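Long-range contacts in DUF3822 family protein (Bacteroides thetaiotaomicron VPI-5482, PDB 3HRG), which is of unknown function but adopts an actin-like ATPase fold, so it probably belongs to the superfamily of actin, sugar kinases and Hsp70 ATPases: residues Ile111-Asn115 with Ile148-Ser152; Ile119-Ile123 with Phe140-Thr145; Ser160-Tyr164 with Val203-Phe209; Lys76-Ile81 with Leu94-Gln100. All coordinates share one frame; numbering follows the deposited sequence.

Contact 1: Ile111-Asn115 with Ile148-Ser152; sequences ILKKN and IEYFS
N115 and E149 each carry CG anti to their own carbonyl carbon (chi1 -57° and -59°). N115 thus holds its amide out toward helix 144-154, and the extended chain of E149 reaches back to meet it. N115 OD1 lies 3.6 Å from E149 CG, and the amide and carboxylate planes are 37° apart. Water joins the polar ends. One molecule donates to N115 OD1 at 2.7 Å and, weakly, to E149 OE2. A second accepts from N115 ND2 and donates to the backbone E149 O at 2.7 Å. N115 ND2 also stands 3.0 Å from S152 OG, an oxygen already bonded to G180 O. The contact sets the turn of a beta hairpin, strands 105-112 and 117-124, against helix 144-154. If N115 were an alanine, both waters would probably lose their hold on the turn, and the E149 carboxylate would be freer to swing. Next to this polar layer, L112 lies crosswise to I148, with L112 CD2 3.7 Å from I148 CG2. L112 CG also lies 3.7 Å from E149 OE2. I119 of the second hairpin strand touches both L112 and I148.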
# COMPACT_ATOMS: atom_id res chain seq x y z
N ILE A 111 -6.57 -1.93 -12.27
CA ILE A 111 -6.11 -3.00 -13.11
C ILE A 111 -4.58 -2.90 -13.25
O ILE A 111 -4.05 -1.85 -13.63
CB ILE A 111 -6.74 -2.93 -14.51
CG1 ILE A 111 -8.25 -3.09 -14.39
CG2 ILE A 111 -6.16 -4.07 -15.42
CD1 ILE A 111 -9.02 -2.83 -15.71
N LEU A 112 -3.89 -3.98 -12.93
CA LEU A 112 -2.44 -4.06 -13.07
C LEU A 112 -2.23 -4.90 -14.33
O LEU A 112 -2.08 -6.11 -14.24
CB LEU A 112 -1.79 -4.66 -11.84
CG LEU A 112 -1.82 -3.89 -10.51
CD1 LEU A 112 -3.23 -3.63 -9.90
CD2 LEU A 112 -0.91 -4.61 -9.50
N LYS A 113 -2.25 -4.26 -15.50
CA LYS A 113 -2.16 -4.99 -16.80
C LYS A 113 -0.90 -5.86 -16.94
O LYS A 113 -1.00 -7.04 -17.29
CB LYS A 113 -2.25 -4.00 -17.98
CG LYS A 113 -2.28 -4.68 -19.35
N LYS A 114 0.25 -5.27 -16.64
CA LYS A 114 1.54 -5.97 -16.67
C LYS A 114 1.58 -7.23 -15.76
O LYS A 114 2.19 -8.23 -16.14
CB LYS A 114 2.66 -5.00 -16.27
N ASN A 115 0.90 -7.19 -14.61
CA ASN A 115 0.87 -8.32 -13.66
C ASN A 115 -0.34 -9.24 -13.78
O ASN A 115 -0.48 -10.19 -13.01
CB ASN A 115 0.95 -7.78 -12.24
CG ASN A 115 2.18 -6.93 -12.02
OD1 ASN A 115 2.12 -5.71 -12.07
ND2 ASN A 115 3.32 -7.58 -11.88
N ILE A 148 2.57 -4.20 -5.34
CA ILE A 148 2.62 -5.42 -6.15
C ILE A 148 3.47 -5.21 -7.39
O ILE A 148 4.31 -6.05 -7.69
CB ILE A 148 1.22 -5.87 -6.57
CG1 ILE A 148 0.52 -6.43 -5.35
CG2 ILE A 148 1.29 -6.92 -7.68
CD1 ILE A 148 -0.96 -6.66 -5.49
N GLU A 149 3.30 -4.07 -8.07
CA GLU A 149 4.13 -3.81 -9.25
C GLU A 149 5.63 -3.77 -8.90
O GLU A 149 6.48 -4.33 -9.60
CB GLU A 149 3.73 -2.52 -9.95
CG GLU A 149 2.30 -2.55 -10.39
CD GLU A 149 1.91 -1.46 -11.35
OE1 GLU A 149 2.76 -0.61 -11.69
OE2 GLU A 149 0.75 -1.50 -11.80
N TYR A 150 5.94 -3.09 -7.81
CA TYR A 150 7.31 -2.96 -7.34
C TYR A 150 7.90 -4.31 -6.90
O TYR A 150 8.98 -4.71 -7.33
CB TYR A 150 7.34 -1.98 -6.18
CG TYR A 150 8.71 -1.71 -5.58
CD1 TYR A 150 9.57 -0.80 -6.17
CD2 TYR A 150 9.12 -2.35 -4.41
CE1 TYR A 150 10.84 -0.52 -5.61
CE2 TYR A 150 10.39 -2.09 -3.85
CZ TYR A 150 11.22 -1.16 -4.46
OH TYR A 150 12.45 -0.87 -3.95
N PHE A 151 7.21 -5.00 -6.01
CA PHE A 151 7.67 -6.29 -5.52
C PHE A 151 7.73 -7.36 -6.64
O PHE A 151 8.61 -8.21 -6.64
CB PHE A 151 6.81 -6.81 -4.39
CG PHE A 151 6.85 -5.97 -3.11
CD1 PHE A 151 8.03 -5.46 -2.59
CD2 PHE A 151 5.69 -5.82 -2.36
CE1 PHE A 151 8.02 -4.76 -1.39
CE2 PHE A 151 5.67 -5.11 -1.15
CZ PHE A 151 6.83 -4.58 -0.66
N SER A 152 6.83 -7.30 -7.61
CA SER A 152 6.87 -8.22 -8.74
C SER A 152 8.24 -8.17 -9.43
O SER A 152 8.84 -9.19 -9.71
CB SER A 152 5.76 -7.91 -9.75
OG SER A 152 5.95 -8.68 -10.94
O HOH W 1 5.65 -5.25 -12.01
O HOH W 2 0.98 -3.81 -13.57

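Contact 2: Ile119-Ile123 with Phe140-Thr145; sequences IIFGI and FYSQST
T145 OG1, which rests on I119, and S142 N, which lies over the F121 ring, both bond to OD1 of N110 in strand 105-112. N110 ND2 donates to F140 O. One amide thus bonds three polar groups of segment 140-145. F140 O also meets the rim of the F121 ring, 3.6 Å from F121 CZ and near the ring plane. S142 N sits 3.6 Å above the plane, over the ring centre. S142 CB makes an off-centre CH-pi contact with F121, 4.1 Å from the ring centroid. F121 reaches this place with CG in the crowded position between backbone N and carbonyl carbon (chi1 68°). The strands of the two segments run at 109° to each other, with axes 7.4 Å apart. The three-stranded antiparallel sheet thus packs across the outermost strand, 139-142, of a five-stranded mixed sheet. I119 CG2 touches S142 CB at 3.6 Å. I119 and T145 lie alongside, running opposite ways, with T145 OG1 3.7 Å from I119 CB. At the far end I123 CD1 reaches F140 CD2 at 3.8 Å. Apolar side chains of 119-123 cover this edge, while N110 bonds F140 O, S142 N and T145 OG1 and probably spares them an unmet bond.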
# COMPACT_ATOMS: atom_id res chain seq x y z
N ILE A 119 -6.89 -5.22 -8.31
CA ILE A 119 -7.05 -4.99 -6.90
C ILE A 119 -8.35 -4.18 -6.74
O ILE A 119 -8.46 -3.08 -7.31
CB ILE A 119 -5.89 -4.17 -6.30
CG1 ILE A 119 -4.56 -4.93 -6.44
CG2 ILE A 119 -6.18 -3.82 -4.79
CD1 ILE A 119 -4.48 -6.20 -5.61
N ILE A 120 -9.33 -4.76 -6.04
CA ILE A 120 -10.62 -4.16 -5.73
C ILE A 120 -10.46 -3.65 -4.30
O ILE A 120 -9.98 -4.39 -3.45
CB ILE A 120 -11.77 -5.15 -5.84
CG1 ILE A 120 -11.78 -5.88 -7.19
CG2 ILE A 120 -13.08 -4.41 -5.62
CD1 ILE A 120 -12.76 -7.12 -7.26
N PHE A 121 -10.80 -2.38 -4.05
CA PHE A 121 -10.53 -1.76 -2.75
C PHE A 121 -11.62 -0.77 -2.31
O PHE A 121 -12.29 -0.15 -3.11
CB PHE A 121 -9.13 -1.09 -2.75
CG PHE A 121 -9.01 0.13 -3.65
CD1 PHE A 121 -8.74 -0.01 -5.01
CD2 PHE A 121 -9.15 1.41 -3.12
CE1 PHE A 121 -8.62 1.12 -5.84
CE2 PHE A 121 -9.03 2.53 -3.95
CZ PHE A 121 -8.75 2.37 -5.31
N GLY A 122 -11.77 -0.65 -1.01
CA GLY A 122 -12.78 0.24 -0.46
C GLY A 122 -12.16 1.56 -0.04
O GLY A 122 -10.98 1.62 0.32
N ILE A 123 -12.96 2.60 -0.09
CA ILE A 123 -12.54 3.90 0.39
C ILE A 123 -13.74 4.53 1.10
O ILE A 123 -14.90 4.39 0.65
CB ILE A 123 -12.01 4.81 -0.75
CG1 ILE A 123 -11.46 6.14 -0.20
CG2 ILE A 123 -13.12 5.09 -1.78
CD1 ILE A 123 -10.89 7.04 -1.31
N PHE A 140 -7.07 7.37 -7.94
CA PHE A 140 -7.15 6.64 -6.65
C PHE A 140 -6.59 5.23 -6.74
O PHE A 140 -6.97 4.48 -7.65
CB PHE A 140 -8.57 6.54 -6.17
CG PHE A 140 -9.17 7.86 -5.78
CD1 PHE A 140 -9.67 8.70 -6.74
CD2 PHE A 140 -9.20 8.25 -4.44
CE1 PHE A 140 -10.20 9.94 -6.40
CE2 PHE A 140 -9.72 9.49 -4.08
CZ PHE A 140 -10.24 10.31 -5.05
N TYR A 141 -5.72 4.88 -5.79
CA TYR A 141 -5.12 3.55 -5.76
C TYR A 141 -5.18 2.93 -4.41
O TYR A 141 -5.16 3.62 -3.41
CB TYR A 141 -3.63 3.61 -6.07
CG TYR A 141 -3.31 4.17 -7.43
CD1 TYR A 141 -3.22 3.35 -8.55
CD2 TYR A 141 -3.07 5.53 -7.58
CE1 TYR A 141 -2.94 3.86 -9.79
CE2 TYR A 141 -2.79 6.06 -8.82
CZ TYR A 141 -2.72 5.22 -9.92
OH TYR A 141 -2.43 5.78 -11.11
N SER A 142 -5.25 1.61 -4.40
CA SER A 142 -5.04 0.85 -3.21
C SER A 142 -3.54 0.93 -3.05
O SER A 142 -2.80 0.95 -4.06
CB SER A 142 -5.40 -0.63 -3.44
OG SER A 142 -4.96 -1.48 -2.36
N GLN A 143 -3.04 0.98 -1.82
CA GLN A 143 -1.59 0.97 -1.58
C GLN A 143 -0.99 -0.33 -2.15
O GLN A 143 0.16 -0.34 -2.62
CB GLN A 143 -1.28 1.13 -0.09
CG GLN A 143 0.20 1.06 0.23
CD GLN A 143 0.50 1.03 1.68
OE1 GLN A 143 -0.09 0.25 2.42
NE2 GLN A 143 1.50 1.81 2.09
N SER A 144 -1.77 -1.41 -2.14
CA SER A 144 -1.35 -2.68 -2.70
C SER A 144 -0.99 -2.64 -4.20
O SER A 144 -0.13 -3.42 -4.65
CB SER A 144 -2.41 -3.73 -2.47
OG SER A 144 -2.55 -4.03 -1.09
N THR A 145 -1.59 -1.74 -4.96
CA THR A 145 -1.33 -1.64 -6.41
C THR A 145 0.16 -1.31 -6.75
O THR A 145 0.82 -2.13 -7.41
CB THR A 145 -2.34 -0.72 -7.06
OG1 THR A 145 -3.65 -1.29 -6.86
CG2 THR A 145 -2.04 -0.51 -8.55

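Contact 3: Ser160-Tyr164 with Val203-Phe209; sequences SKKMY and VWKQLEF
Helix 193-206 closes in a Schellman motif, where E208 has positive phi and F209 N bonds to W204 O, and this brings F209 back to K161 with their CA atoms 7.2 Å apart. K161 lies over one face of the F209 ring. Its CB is 4.0 Å from the ring centroid and only 20° off the normal, a CH-pi contact, and the extended chain runs on past F209 CE1. At the tip, K161 NZ gives a 2.8 Å bond to a water that donates to L207 O. The rim of the same ring points at the strand backbone, with F209 CE2 3.7 Å from K162 C. Replacing F209 by an alanine would probably leave the K161 chain without the ring it lies on and open a gap beside K162 and M163. M163, built as selenomethionine, runs extended and then bends at chi3 (-65°). The bend sets M163 CE 3.6 Å from V203 CG1 and 3.8 Å from W204 CE3. M163 SE comes to the edge of the W204 six-membered ring, a Met-aromatic contact. The helix covers a face of the mixed sheet in which strand 162-167 is central. M163 also touches I174, C176 and L216 on the flanking strands, and V203 meets L184 on strand 181-189.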
# COMPACT_ATOMS: atom_id res chain seq x y z
N SER A 160 14.25 -18.31 -6.09
CA SER A 160 13.45 -18.64 -4.93
C SER A 160 12.11 -17.93 -4.99
O SER A 160 11.98 -16.90 -5.69
CB SER A 160 14.21 -18.14 -3.70
OG SER A 160 14.41 -16.71 -3.79
N LYS A 161 11.09 -18.48 -4.31
CA LYS A 161 9.79 -17.81 -4.19
C LYS A 161 10.00 -16.78 -3.10
O LYS A 161 10.86 -16.93 -2.22
CB LYS A 161 8.65 -18.74 -3.80
CG LYS A 161 8.38 -19.84 -4.80
CD LYS A 161 7.19 -20.66 -4.38
CE LYS A 161 6.95 -21.83 -5.32
NZ LYS A 161 5.72 -22.56 -4.88
N LYS A 162 9.20 -15.73 -3.13
CA LYS A 162 9.40 -14.64 -2.18
C LYS A 162 8.11 -14.16 -1.56
O LYS A 162 7.07 -14.08 -2.23
CB LYS A 162 10.16 -13.51 -2.88
CG LYS A 162 11.61 -13.92 -3.26
CD LYS A 162 12.27 -12.95 -4.12
CE LYS A 162 13.59 -13.45 -4.66
NZ LYS A 162 13.44 -14.47 -5.73
N MSE A 163 8.18 -13.89 -0.27
CA MSE A 163 7.08 -13.33 0.48
C MSE A 163 7.51 -11.94 0.92
O MSE A 163 8.55 -11.81 1.61
CB MSE A 163 6.76 -14.17 1.74
CG MSE A 163 5.65 -13.55 2.57
SE MSE A 163 5.10 -14.63 4.10
CE MSE A 163 4.39 -16.13 3.17
N TYR A 164 6.76 -10.92 0.54
CA TYR A 164 7.02 -9.52 0.93
C TYR A 164 5.91 -9.14 1.89
O TYR A 164 4.75 -9.28 1.56
CB TYR A 164 7.04 -8.55 -0.25
CG TYR A 164 8.16 -8.84 -1.20
CD1 TYR A 164 9.41 -8.25 -1.02
CD2 TYR A 164 8.00 -9.70 -2.27
CE1 TYR A 164 10.47 -8.52 -1.87
CE2 TYR A 164 9.07 -9.97 -3.15
CZ TYR A 164 10.29 -9.40 -2.93
OH TYR A 164 11.34 -9.64 -3.79
N VAL A 203 0.42 -18.24 5.99
CA VAL A 203 0.54 -18.08 4.54
C VAL A 203 1.72 -18.89 3.98
O VAL A 203 1.64 -19.45 2.92
CB VAL A 203 0.65 -16.60 4.12
CG1 VAL A 203 0.88 -16.49 2.60
CG2 VAL A 203 -0.63 -15.81 4.58
N TRP A 204 2.83 -18.94 4.71
CA TRP A 204 3.97 -19.71 4.27
C TRP A 204 3.57 -21.17 4.04
O TRP A 204 3.97 -21.79 3.05
CB TRP A 204 5.09 -19.66 5.33
CG TRP A 204 6.45 -20.12 4.82
CD1 TRP A 204 6.93 -21.40 4.75
CD2 TRP A 204 7.49 -19.27 4.35
NE1 TRP A 204 8.21 -21.39 4.22
CE2 TRP A 204 8.57 -20.09 3.98
CE3 TRP A 204 7.59 -17.90 4.16
CZ2 TRP A 204 9.75 -19.56 3.44
CZ3 TRP A 204 8.76 -17.37 3.65
CH2 TRP A 204 9.84 -18.21 3.30
N LYS A 205 2.83 -21.73 5.01
CA LYS A 205 2.40 -23.14 4.93
C LYS A 205 1.34 -23.31 3.84
O LYS A 205 1.39 -24.29 3.09
CB LYS A 205 1.89 -23.63 6.30
CG LYS A 205 1.53 -25.13 6.41
CD LYS A 205 2.75 -26.06 6.18
CE LYS A 205 2.42 -27.55 6.22
NZ LYS A 205 1.41 -27.93 5.21
N GLN A 206 0.41 -22.37 3.74
CA GLN A 206 -0.65 -22.39 2.75
C GLN A 206 -0.12 -22.49 1.31
O GLN A 206 -0.67 -23.21 0.49
CB GLN A 206 -1.48 -21.10 2.84
CG GLN A 206 -2.71 -20.99 1.94
CD GLN A 206 -3.33 -19.58 1.89
OE1 GLN A 206 -2.95 -18.66 2.62
NE2 GLN A 206 -4.25 -19.40 0.98
N LEU A 207 0.93 -21.73 1.04
CA LEU A 207 1.53 -21.68 -0.31
C LEU A 207 2.65 -22.70 -0.54
O LEU A 207 3.28 -22.70 -1.61
CB LEU A 207 2.03 -20.26 -0.54
CG LEU A 207 0.94 -19.18 -0.65
CD1 LEU A 207 1.56 -17.80 -0.92
CD2 LEU A 207 -0.01 -19.58 -1.74
N GLU A 208 2.88 -23.53 0.47
CA GLU A 208 3.89 -24.58 0.51
C GLU A 208 5.28 -24.02 0.21
O GLU A 208 6.03 -24.61 -0.56
CB GLU A 208 3.51 -25.74 -0.43
CG GLU A 208 2.06 -26.26 -0.19
CD GLU A 208 1.66 -27.42 -1.06
OE1 GLU A 208 2.48 -28.29 -1.41
OE2 GLU A 208 0.46 -27.48 -1.40
N PHE A 209 5.59 -22.87 0.81
CA PHE A 209 6.91 -22.28 0.66
C PHE A 209 7.94 -23.20 1.33
O PHE A 209 7.64 -23.90 2.31
CB PHE A 209 6.97 -20.87 1.24
CG PHE A 209 6.65 -19.76 0.27
CD1 PHE A 209 5.67 -19.89 -0.70
CD2 PHE A 209 7.25 -18.52 0.44
CE1 PHE A 209 5.37 -18.82 -1.57
CE2 PHE A 209 6.98 -17.45 -0.41
CZ PHE A 209 6.01 -17.58 -1.40
O HOH W 3 3.48 -21.36 -3.76

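Contact 4: Lys76-Ile81 with Leu94-Gln100; sequences KRFTMI and LFYHNHQ. With PEG (di(hydroxyethyl)ether), chain D.
R77 NH2 donates to Q100 O at 2.9 Å in a nearly straight bond (163°). The acceptor lies in the guanidinium plane, and the donor almost along the C=O axis. R77 NE is used too, in a salt bridge to E105, whose carboxylate also bonds to Y96 OH. The R77 chain bends at chi3 (65°), and H99 CB covers one face of the guanidinium, 3.8 Å from R77 NH2. H99 NE2 faces both F78 O and T79 OG1, each at 3.0 Å, and its proton is not placed. A protonated NE2 divides one proton between them, the bond to F78 O being weak (138°). If NE2 instead accepts from T79 OG1, the bond to F78 O is not made. R77 CA lies over a face of the H99 ring in a CH-pi contact. R77 centres an inverse gamma turn, closed by a weak bond from F78 N to K76 O. This turn leads into strand 78-82, an outermost strand of the three-stranded antiparallel sheet, and H99 follows helix 91-96. R77 O bonds to G122 N in the neighbouring strand and meets the edge of the F95 ring, 3.5 Å from F95 CE1. N98 ND2 donates to L94 O at 2.9 Å, within its own segment, and N98 CB packs 3.6 Å from T79 OG1. A di(hydroxyethyl)ether molecule, probably from the crystallisation liquor, bonds weakly to H99 O.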
# COMPACT_ATOMS: atom_id res chain seq x y z
N LYS A 76 -6.65 -2.62 5.02
CA LYS A 76 -6.76 -4.07 4.80
C LYS A 76 -7.92 -4.39 3.90
O LYS A 76 -8.10 -5.57 3.53
CB LYS A 76 -6.94 -4.82 6.13
CG LYS A 76 -8.20 -4.56 6.88
CD LYS A 76 -8.13 -5.29 8.26
CE LYS A 76 -8.90 -4.55 9.27
NZ LYS A 76 -8.18 -3.27 9.58
N ARG A 77 -8.73 -3.39 3.55
CA ARG A 77 -9.96 -3.61 2.79
C ARG A 77 -9.71 -3.61 1.30
O ARG A 77 -10.07 -2.68 0.61
CB ARG A 77 -11.02 -2.60 3.20
CG ARG A 77 -11.42 -2.77 4.69
CD ARG A 77 -12.50 -1.86 5.15
NE ARG A 77 -13.75 -2.14 4.46
CZ ARG A 77 -14.61 -3.12 4.78
NH1 ARG A 77 -14.40 -3.95 5.81
NH2 ARG A 77 -15.71 -3.26 4.07
N PHE A 78 -9.07 -4.69 0.84
CA PHE A 78 -8.80 -4.89 -0.58
C PHE A 78 -8.85 -6.38 -0.85
O PHE A 78 -8.67 -7.21 0.05
CB PHE A 78 -7.45 -4.32 -1.08
CG PHE A 78 -6.23 -5.04 -0.53
CD1 PHE A 78 -5.70 -6.17 -1.16
CD2 PHE A 78 -5.66 -4.61 0.63
CE1 PHE A 78 -4.60 -6.80 -0.65
CE2 PHE A 78 -4.55 -5.24 1.16
CZ PHE A 78 -4.03 -6.37 0.52
N THR A 79 -9.11 -6.70 -2.12
CA THR A 79 -9.19 -8.06 -2.59
C THR A 79 -8.53 -8.16 -3.96
O THR A 79 -8.78 -7.34 -4.85
CB THR A 79 -10.64 -8.48 -2.74
OG1 THR A 79 -11.24 -8.60 -1.45
CG2 THR A 79 -10.74 -9.84 -3.48
N MSE A 80 -7.68 -9.17 -4.14
CA MSE A 80 -7.01 -9.37 -5.41
C MSE A 80 -7.73 -10.43 -6.22
O MSE A 80 -8.11 -11.46 -5.66
CB MSE A 80 -5.55 -9.78 -5.19
CG MSE A 80 -4.73 -9.97 -6.48
SE MSE A 80 -4.86 -11.69 -7.33
CE MSE A 80 -3.95 -12.78 -6.00
N ILE A 81 -7.91 -10.17 -7.52
CA ILE A 81 -8.51 -11.16 -8.41
C ILE A 81 -7.70 -11.19 -9.72
O ILE A 81 -7.27 -10.15 -10.23
CB ILE A 81 -10.03 -10.94 -8.66
CG1 ILE A 81 -10.65 -12.18 -9.32
CG2 ILE A 81 -10.27 -9.68 -9.45
CD1 ILE A 81 -12.08 -11.95 -9.72
N LEU A 94 -17.87 -9.32 -5.50
CA LEU A 94 -16.62 -9.98 -5.12
C LEU A 94 -16.07 -9.40 -3.83
O LEU A 94 -15.66 -10.12 -2.90
CB LEU A 94 -15.58 -9.79 -6.22
CG LEU A 94 -15.71 -10.59 -7.53
CD1 LEU A 94 -14.87 -10.01 -8.67
CD2 LEU A 94 -15.35 -12.03 -7.26
N PHE A 95 -16.04 -8.08 -3.77
CA PHE A 95 -15.52 -7.39 -2.60
C PHE A 95 -16.30 -7.73 -1.33
O PHE A 95 -15.69 -8.07 -0.29
CB PHE A 95 -15.51 -5.89 -2.87
CG PHE A 95 -14.86 -5.07 -1.77
CD1 PHE A 95 -13.48 -4.95 -1.71
CD2 PHE A 95 -15.62 -4.44 -0.81
CE1 PHE A 95 -12.88 -4.18 -0.72
CE2 PHE A 95 -15.03 -3.70 0.19
CZ PHE A 95 -13.64 -3.56 0.22
N TYR A 96 -17.62 -7.65 -1.41
CA TYR A 96 -18.48 -7.95 -0.24
C TYR A 96 -18.65 -9.45 0.12
O TYR A 96 -19.25 -9.75 1.15
CB TYR A 96 -19.79 -7.13 -0.24
CG TYR A 96 -19.46 -5.65 -0.05
CD1 TYR A 96 -18.83 -5.19 1.13
CD2 TYR A 96 -19.77 -4.71 -1.01
CE1 TYR A 96 -18.51 -3.86 1.31
CE2 TYR A 96 -19.45 -3.34 -0.83
CZ TYR A 96 -18.82 -2.93 0.34
OH TYR A 96 -18.49 -1.59 0.56
N HIS A 97 -18.16 -10.35 -0.75
CA HIS A 97 -18.07 -11.77 -0.41
C HIS A 97 -16.71 -12.02 0.34
O HIS A 97 -16.45 -13.11 0.82
CB HIS A 97 -18.27 -12.70 -1.62
CG HIS A 97 -19.72 -12.98 -1.91
ND1 HIS A 97 -20.49 -13.77 -1.09
CD2 HIS A 97 -20.52 -12.61 -2.94
CE1 HIS A 97 -21.72 -13.84 -1.59
NE2 HIS A 97 -21.76 -13.15 -2.71
N ASN A 98 -15.85 -11.01 0.42
CA ASN A 98 -14.59 -11.09 1.17
C ASN A 98 -14.46 -10.12 2.34
O ASN A 98 -13.57 -10.30 3.18
CB ASN A 98 -13.43 -10.87 0.21
CG ASN A 98 -13.19 -12.08 -0.70
OD1 ASN A 98 -12.63 -13.09 -0.27
ND2 ASN A 98 -13.61 -11.98 -1.93
N HIS A 99 -15.29 -9.06 2.38
CA HIS A 99 -15.25 -8.06 3.45
C HIS A 99 -16.67 -7.78 3.93
O HIS A 99 -17.61 -7.84 3.16
CB HIS A 99 -14.62 -6.77 2.95
CG HIS A 99 -13.23 -6.96 2.43
ND1 HIS A 99 -12.13 -7.01 3.25
CD2 HIS A 99 -12.77 -7.12 1.17
CE1 HIS A 99 -11.05 -7.24 2.52
NE2 HIS A 99 -11.41 -7.28 1.25
N GLN A 100 -16.80 -7.43 5.21
CA GLN A 100 -18.09 -7.13 5.81
C GLN A 100 -18.69 -5.90 5.14
O GLN A 100 -17.97 -4.94 4.83
CB GLN A 100 -17.92 -6.90 7.32
CG GLN A 100 -19.21 -6.52 8.04
CD GLN A 100 -19.06 -6.42 9.56
OE1 GLN A 100 -17.99 -6.68 10.12
NE2 GLN A 100 -20.14 -6.05 10.23
C1 PEG D . -16.98 -11.51 5.11
O1 PEG D . -17.86 -11.20 4.02
C2 PEG D . -15.77 -12.35 4.68
O2 PEG D . -15.93 -13.74 4.99
C3 PEG D . -14.70 -14.47 4.92

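Along the chain contact 4 closes first. Contact 2 then falls between the two segments of contact 1, and contact 3 follows. Contacts 1, 2 and 4 all reach the antiparallel sheet of strands 78-82, 117-124 and 105-112. The centres of contacts 2 and 4 are about 11 Å apart, joined by probable backbone hydrogen bonds between strands 117-124 and 78-82. Contacts 1 and 2, about 13 Å apart between centres, share helix 144-154 and pack together through L112 and T145. That helix leads to strand 162-167 of the second mixed sheet. Contact 3 lies there, about 18 Å from contact 1 between centres, and F151 stacks on Y164. Both mixed sheets have strand order 3-2-1-4-5, consistent with the duplicated core of actin-like ATPases.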